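Local coordinates for monothiol glutaredoxin-S14, chloroplastic (Arabidopsis thaliana, PDB 3IPZ), which may reduce glutathione-thiol disulfides, may donate iron-sulfur clusters to other proteins, and forms a [2Fe-2S]-bridged homodimer, at residues S1-L14 / N58-N70. Numbering follows the deposited sequence.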
loop_
_atom_site.group_PDB
_atom_site.type_symbol
_atom_site.label_atom_id
_atom_site.label_comp_id
_atom_site.label_asym_id
_atom_site.label_seq_id
_atom_site.Cartn_x
_atom_site.Cartn_y
_atom_site.Cartn_z
ATOM N N SER A 1 13.098 -15.459 -10.735
ATOM C CA SER A 1 11.865 -14.736 -10.295
ATOM C C SER A 1 11.653 -14.912 -8.797
ATOM O O SER A 1 12.297 -15.751 -8.164
ATOM C CB SER A 1 10.635 -15.261 -11.048
ATOM O OG SER A 1 9.463 -14.530 -10.714
ATOM N N ALA A 2 10.748 -14.115 -8.237
ATOM C CA ALA A 2 10.448 -14.173 -6.813
ATOM C C ALA A 2 8.968 -14.472 -6.571
ATOM O O ALA A 2 8.495 -14.403 -5.434
ATOM C CB ALA A 2 10.838 -12.849 -6.136
ATOM N N LEU A 3 8.237 -14.793 -7.637
ATOM C CA LEU A 3 6.822 -15.106 -7.500
ATOM C C LEU A 3 6.334 -16.185 -8.454
ATOM O O LEU A 3 6.857 -16.352 -9.556
ATOM C CB LEU A 3 5.959 -13.839 -7.637
ATOM C CG LEU A 3 6.022 -12.926 -8.859
ATOM C CD1 LEU A 3 5.678 -13.696 -10.114
ATOM C CD2 LEU A 3 5.044 -11.781 -8.659
ATOM N N THR A 4 5.314 -16.907 -8.002
ATOM C CA THR A 4 4.715 -18.010 -8.738
ATOM C C THR A 4 3.261 -17.719 -9.084
ATOM O O THR A 4 2.680 -16.745 -8.608
ATOM C CB THR A 4 4.726 -19.258 -7.879
ATOM O OG1 THR A 4 3.882 -19.036 -6.741
ATOM C CG2 THR A 4 6.147 -19.566 -7.394
ATOM N N PRO A 5 2.650 -18.569 -9.917
ATOM C CA PRO A 5 1.249 -18.356 -10.290
ATOM C C PRO A 5 0.312 -18.275 -9.088
ATOM O O PRO A 5 -0.699 -17.573 -9.135
ATOM C CB PRO A 5 0.946 -19.555 -11.181
ATOM C CG PRO A 5 2.264 -19.755 -11.899
ATOM C CD PRO A 5 3.273 -19.608 -10.763
ATOM N N GLN A 6 0.642 -18.983 -8.010
ATOM C CA GLN A 6 -0.205 -18.961 -6.823
ATOM C C GLN A 6 0.036 -17.681 -6.024
ATOM O O GLN A 6 -0.916 -17.027 -5.577
ATOM C CB GLN A 6 0.055 -20.199 -5.958
ATOM C CG GLN A 6 -0.799 -20.310 -4.683
ATOM C CD GLN A 6 -2.303 -20.249 -4.941
ATOM O OE1 GLN A 6 -2.931 -19.204 -4.758
ATOM N NE2 GLN A 6 -2.886 -21.372 -5.369
ATOM N N LEU A 7 1.308 -17.325 -5.855
ATOM C CA LEU A 7 1.660 -16.112 -5.133
ATOM C C LEU A 7 1.023 -14.914 -5.842
ATOM O O LEU A 7 0.399 -14.065 -5.207
ATOM C CB LEU A 7 3.181 -15.920 -5.080
ATOM C CG LEU A 7 3.691 -15.412 -3.723
ATOM C CD1 LEU A 7 5.112 -14.893 -3.847
ATOM C CD2 LEU A 7 2.785 -14.307 -3.221
ATOM N N LYS A 8 1.184 -14.855 -7.160
ATOM C CA LYS A 8 0.618 -13.764 -7.943
ATOM C C LYS A 8 -0.903 -13.703 -7.762
ATOM O O LYS A 8 -1.476 -12.622 -7.616
ATOM C CB LYS A 8 0.974 -13.942 -9.422
ATOM C CG LYS A 8 0.587 -12.763 -10.308
ATOM C CD LYS A 8 1.120 -12.926 -11.726
ATOM C CE LYS A 8 0.744 -11.741 -12.605
ATOM N NZ LYS A 8 -0.731 -11.582 -12.736
ATOM N N ASP A 9 -1.550 -14.864 -7.764
ATOM C CA ASP A 9 -2.992 -14.930 -7.590
ATOM C C ASP A 9 -3.397 -14.417 -6.220
ATOM O O ASP A 9 -4.377 -13.686 -6.082
ATOM C CB ASP A 9 -3.484 -16.365 -7.760
ATOM C CG ASP A 9 -3.965 -16.648 -9.168
ATOM O OD1 ASP A 9 -3.265 -16.261 -10.126
ATOM O OD2 ASP A 9 -5.043 -17.262 -9.318
ATOM N N THR A 10 -2.635 -14.804 -5.203
ATOM C CA THR A 10 -2.938 -14.372 -3.852
ATOM C C THR A 10 -2.700 -12.882 -3.677
ATOM O O THR A 10 -3.485 -12.208 -3.018
ATOM C CB THR A 10 -2.124 -15.180 -2.815
ATOM O OG1 THR A 10 -2.638 -16.512 -2.767
ATOM C CG2 THR A 10 -2.238 -14.565 -1.425
ATOM N N LEU A 11 -1.628 -12.368 -4.272
ATOM C CA LEU A 11 -1.336 -10.949 -4.159
ATOM C C LEU A 11 -2.453 -10.157 -4.827
ATOM O O LEU A 11 -2.938 -9.161 -4.283
ATOM C CB LEU A 11 0.014 -10.615 -4.804
ATOM C CG LEU A 11 1.225 -11.270 -4.135
ATOM C CD1 LEU A 11 2.532 -10.745 -4.748
ATOM C CD2 LEU A 11 1.183 -10.986 -2.638
ATOM N N GLU A 12 -2.874 -10.613 -5.999
ATOM C CA GLU A 12 -3.939 -9.943 -6.721
ATOM C C GLU A 12 -5.195 -9.926 -5.860
ATOM O O GLU A 12 -5.928 -8.931 -5.819
ATOM C CB GLU A 12 -4.205 -10.659 -8.036
ATOM C CG GLU A 12 -5.358 -10.091 -8.829
ATOM C CD GLU A 12 -5.590 -10.845 -10.124
ATOM O OE1 GLU A 12 -5.654 -12.092 -10.081
ATOM O OE2 GLU A 12 -5.713 -10.194 -11.182
ATOM N N LYS A 13 -5.428 -11.027 -5.152
ATOM C CA LYS A 13 -6.592 -11.140 -4.283
ATOM C C LYS A 13 -6.422 -10.216 -3.082
ATOM O O LYS A 13 -7.348 -9.506 -2.680
ATOM C CB LYS A 13 -6.764 -12.589 -3.812
ATOM C CG LYS A 13 -7.946 -12.790 -2.864
ATOM C CD LYS A 13 -8.120 -14.242 -2.427
ATOM C CE LYS A 13 -9.241 -14.363 -1.391
ATOM N NZ LYS A 13 -9.554 -15.769 -1.010
ATOM N N LEU A 14 -5.221 -10.226 -2.520
ATOM C CA LEU A 14 -4.905 -9.398 -1.367
ATOM C C LEU A 14 -5.089 -7.895 -1.647
ATOM O O LEU A 14 -5.729 -7.189 -0.858
ATOM C CB LEU A 14 -3.460 -9.641 -0.927
ATOM C CG LEU A 14 -3.170 -9.633 0.569
ATOM C CD1 LEU A 14 -1.702 -9.366 0.758
ATOM C CD2 LEU A 14 -3.982 -8.582 1.288
ATOM N N ASN A 58 7.161 -11.660 7.347
ATOM C CA ASN A 58 6.799 -12.542 6.233
ATOM C C ASN A 58 7.649 -12.165 5.031
ATOM O O ASN A 58 7.257 -11.314 4.229
ATOM C CB ASN A 58 5.326 -12.398 5.845
ATOM C CG ASN A 58 4.884 -13.463 4.848
ATOM O OD1 ASN A 58 5.641 -13.834 3.941
ATOM N ND2 ASN A 58 3.652 -13.953 5.004
ATOM N N GLU A 59 8.806 -12.804 4.899
ATOM C CA GLU A 59 9.708 -12.498 3.800
ATOM C C GLU A 59 9.222 -12.833 2.406
ATOM O O GLU A 59 9.467 -12.076 1.470
ATOM C CB GLU A 59 11.076 -13.152 4.032
ATOM C CG GLU A 59 12.027 -12.275 4.834
ATOM C CD GLU A 59 12.289 -10.933 4.160
ATOM O OE1 GLU A 59 12.974 -10.914 3.111
ATOM O OE2 GLU A 59 11.799 -9.900 4.676
ATOM N N MET A 60 8.545 -13.964 2.249
ATOM C CA MET A 60 8.064 -14.343 0.927
ATOM C C MET A 60 7.123 -13.265 0.386
ATOM O O MET A 60 7.217 -12.870 -0.781
ATOM C CB MET A 60 7.338 -15.690 0.984
ATOM C CG MET A 60 7.022 -16.270 -0.389
ATOM S SD MET A 60 6.225 -17.891 -0.329
ATOM C CE MET A 60 7.624 -18.924 0.177
ATOM N N LEU A 61 6.225 -12.782 1.242
ATOM C CA LEU A 61 5.276 -11.760 0.824
ATOM C C LEU A 61 6.013 -10.474 0.449
ATOM O O LEU A 61 5.732 -9.872 -0.593
ATOM C CB LEU A 61 4.261 -11.494 1.937
ATOM C CG LEU A 61 3.333 -10.300 1.703
ATOM C CD1 LEU A 61 2.485 -10.542 0.472
ATOM C CD2 LEU A 61 2.458 -10.090 2.916
ATOM N N ARG A 62 6.965 -10.082 1.292
ATOM C CA ARG A 62 7.771 -8.881 1.087
ATOM C C ARG A 62 8.483 -8.926 -0.251
ATOM O O ARG A 62 8.343 -8.014 -1.074
ATOM C CB ARG A 62 8.814 -8.749 2.198
ATOM C CG ARG A 62 9.456 -7.371 2.312
ATOM C CD ARG A 62 10.522 -7.351 3.401
ATOM N NE ARG A 62 11.791 -7.921 2.947
ATOM C CZ ARG A 62 12.707 -7.263 2.232
ATOM N NH1 ARG A 62 12.514 -5.994 1.880
ATOM N NH2 ARG A 62 13.820 -7.880 1.856
ATOM N N GLN A 63 9.252 -9.989 -0.463
ATOM C CA GLN A 63 9.992 -10.146 -1.705
ATOM C C GLN A 63 9.072 -10.282 -2.918
ATOM O O GLN A 63 9.416 -9.837 -4.015
ATOM C CB GLN A 63 10.959 -11.333 -1.590
ATOM C CG GLN A 63 12.180 -11.016 -0.697
ATOM C CD GLN A 63 13.105 -12.211 -0.488
ATOM O OE1 GLN A 63 13.584 -12.815 -1.449
ATOM N NE2 GLN A 63 13.364 -12.552 0.776
ATOM N N GLY A 64 7.898 -10.876 -2.723
ATOM C CA GLY A 64 6.956 -11.014 -3.822
ATOM C C GLY A 64 6.356 -9.666 -4.214
ATOM O O GLY A 64 6.190 -9.361 -5.398
ATOM N N LEU A 65 6.035 -8.843 -3.220
ATOM C CA LEU A 65 5.458 -7.535 -3.491
ATOM C C LEU A 65 6.446 -6.610 -4.207
ATOM O O LEU A 65 6.058 -5.834 -5.076
ATOM C CB LEU A 65 4.957 -6.908 -2.185
ATOM C CG LEU A 65 3.574 -7.416 -1.754
ATOM C CD1 LEU A 65 3.298 -7.071 -0.298
ATOM C CD2 LEU A 65 2.527 -6.812 -2.655
ATOM N N LYS A 66 7.723 -6.694 -3.852
ATOM C CA LYS A 66 8.725 -5.873 -4.511
ATOM C C LYS A 66 8.678 -6.144 -6.017
ATOM O O LYS A 66 8.812 -5.234 -6.830
ATOM C CB LYS A 66 10.129 -6.191 -3.978
ATOM C CG LYS A 66 10.415 -5.662 -2.584
ATOM C CD LYS A 66 11.783 -6.120 -2.060
ATOM C CE LYS A 66 12.933 -5.614 -2.946
ATOM N NZ LYS A 66 14.292 -5.850 -2.364
ATOM N N GLU A 67 8.475 -7.400 -6.390
ATOM C CA GLU A 67 8.432 -7.755 -7.797
ATOM C C GLU A 67 7.082 -7.433 -8.411
ATOM O O GLU A 67 7.013 -6.924 -9.522
ATOM C CB GLU A 67 8.739 -9.238 -7.991
ATOM C CG GLU A 67 8.976 -9.602 -9.450
ATOM C CD GLU A 67 9.309 -11.071 -9.645
ATOM O OE1 GLU A 67 10.231 -11.562 -8.954
ATOM O OE2 GLU A 67 8.657 -11.728 -10.490
ATOM N N TYR A 68 6.010 -7.741 -7.690
ATOM C CA TYR A 68 4.651 -7.476 -8.159
ATOM C C TYR A 68 4.419 -5.980 -8.422
ATOM O O TYR A 68 3.861 -5.606 -9.448
ATOM C CB TYR A 68 3.639 -7.965 -7.115
ATOM C CG TYR A 68 2.192 -7.903 -7.549
ATOM C CD1 TYR A 68 1.662 -8.853 -8.415
ATOM C CD2 TYR A 68 1.348 -6.898 -7.078
ATOM C CE1 TYR A 68 0.318 -8.807 -8.798
ATOM C CE2 TYR A 68 0.010 -6.843 -7.456
ATOM C CZ TYR A 68 -0.500 -7.801 -8.314
ATOM O OH TYR A 68 -1.830 -7.758 -8.683
ATOM N N SER A 69 4.844 -5.139 -7.482
ATOM C CA SER A 69 4.678 -3.688 -7.585
ATOM C C SER A 69 5.796 -3.028 -8.386
ATOM O O SER A 69 5.656 -1.890 -8.838
ATOM C CB SER A 69 4.671 -3.056 -6.188
ATOM O OG SER A 69 3.747 -3.701 -5.339
ATOM N N ASN A 70 6.902 -3.753 -8.543
ATOM C CA ASN A 70 8.092 -3.266 -9.228
ATOM C C ASN A 70 8.627 -2.014 -8.533
ATOM O O ASN A 70 9.025 -1.045 -9.175
ATOM C CB ASN A 70 7.811 -2.961 -10.699
ATOM C CG ASN A 70 9.090 -2.685 -11.478
ATOM O OD1 ASN A 70 9.998 -3.517 -11.509
ATOM N ND2 ASN A 70 9.171 -1.516 -12.098
HETATM O O HOH W 1 8.686 -14.525 -2.735
#
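L11 lays its CB over the centre of the Y68 ring, 4.3 Å from the centroid and 6° off the normal, a CH-pi contact between two nearly perpendicular helices on one side of the glutaredoxin (thioredoxin-fold) sheet. Helices 5-14 and 59-69 cross at -81°, their axes 10.8 Å apart. L11 is a knob in the hole formed by L61, G64, L65 and Y68: its CD2 meets L61 CD1 at 3.4 Å, while CD1 lies against Y68 CB. A CB at G64 would crowd L7 CD1, which packs over the bare CA there. Y68 CG stands anti to the backbone N (chi1 -173°), which sends the ring alongside helix 5-14, with K8 CG at an edge and OH by CA and CB of E12; beyond the contact Y68 also touches Y78 of strand 76-79. L65 and L14 both reach F23 in strand 20-24.

The N-terminal arm is held by E67, whose extended chain offers its two oxygens separately. OE1 accepts a bent bond from A2 N at 2.7 Å, met on the syn side a little out of the carboxylate plane, and OE2 takes the S1 hydroxyl through its syn lone pair. Shortening E67 to an alanine is likely to leave A2 N and S1 OG without these acceptors and let the first residues of the arm shift. Nearby, one water donates to both A2 O (2.7 Å) and M60 O (3.0 Å).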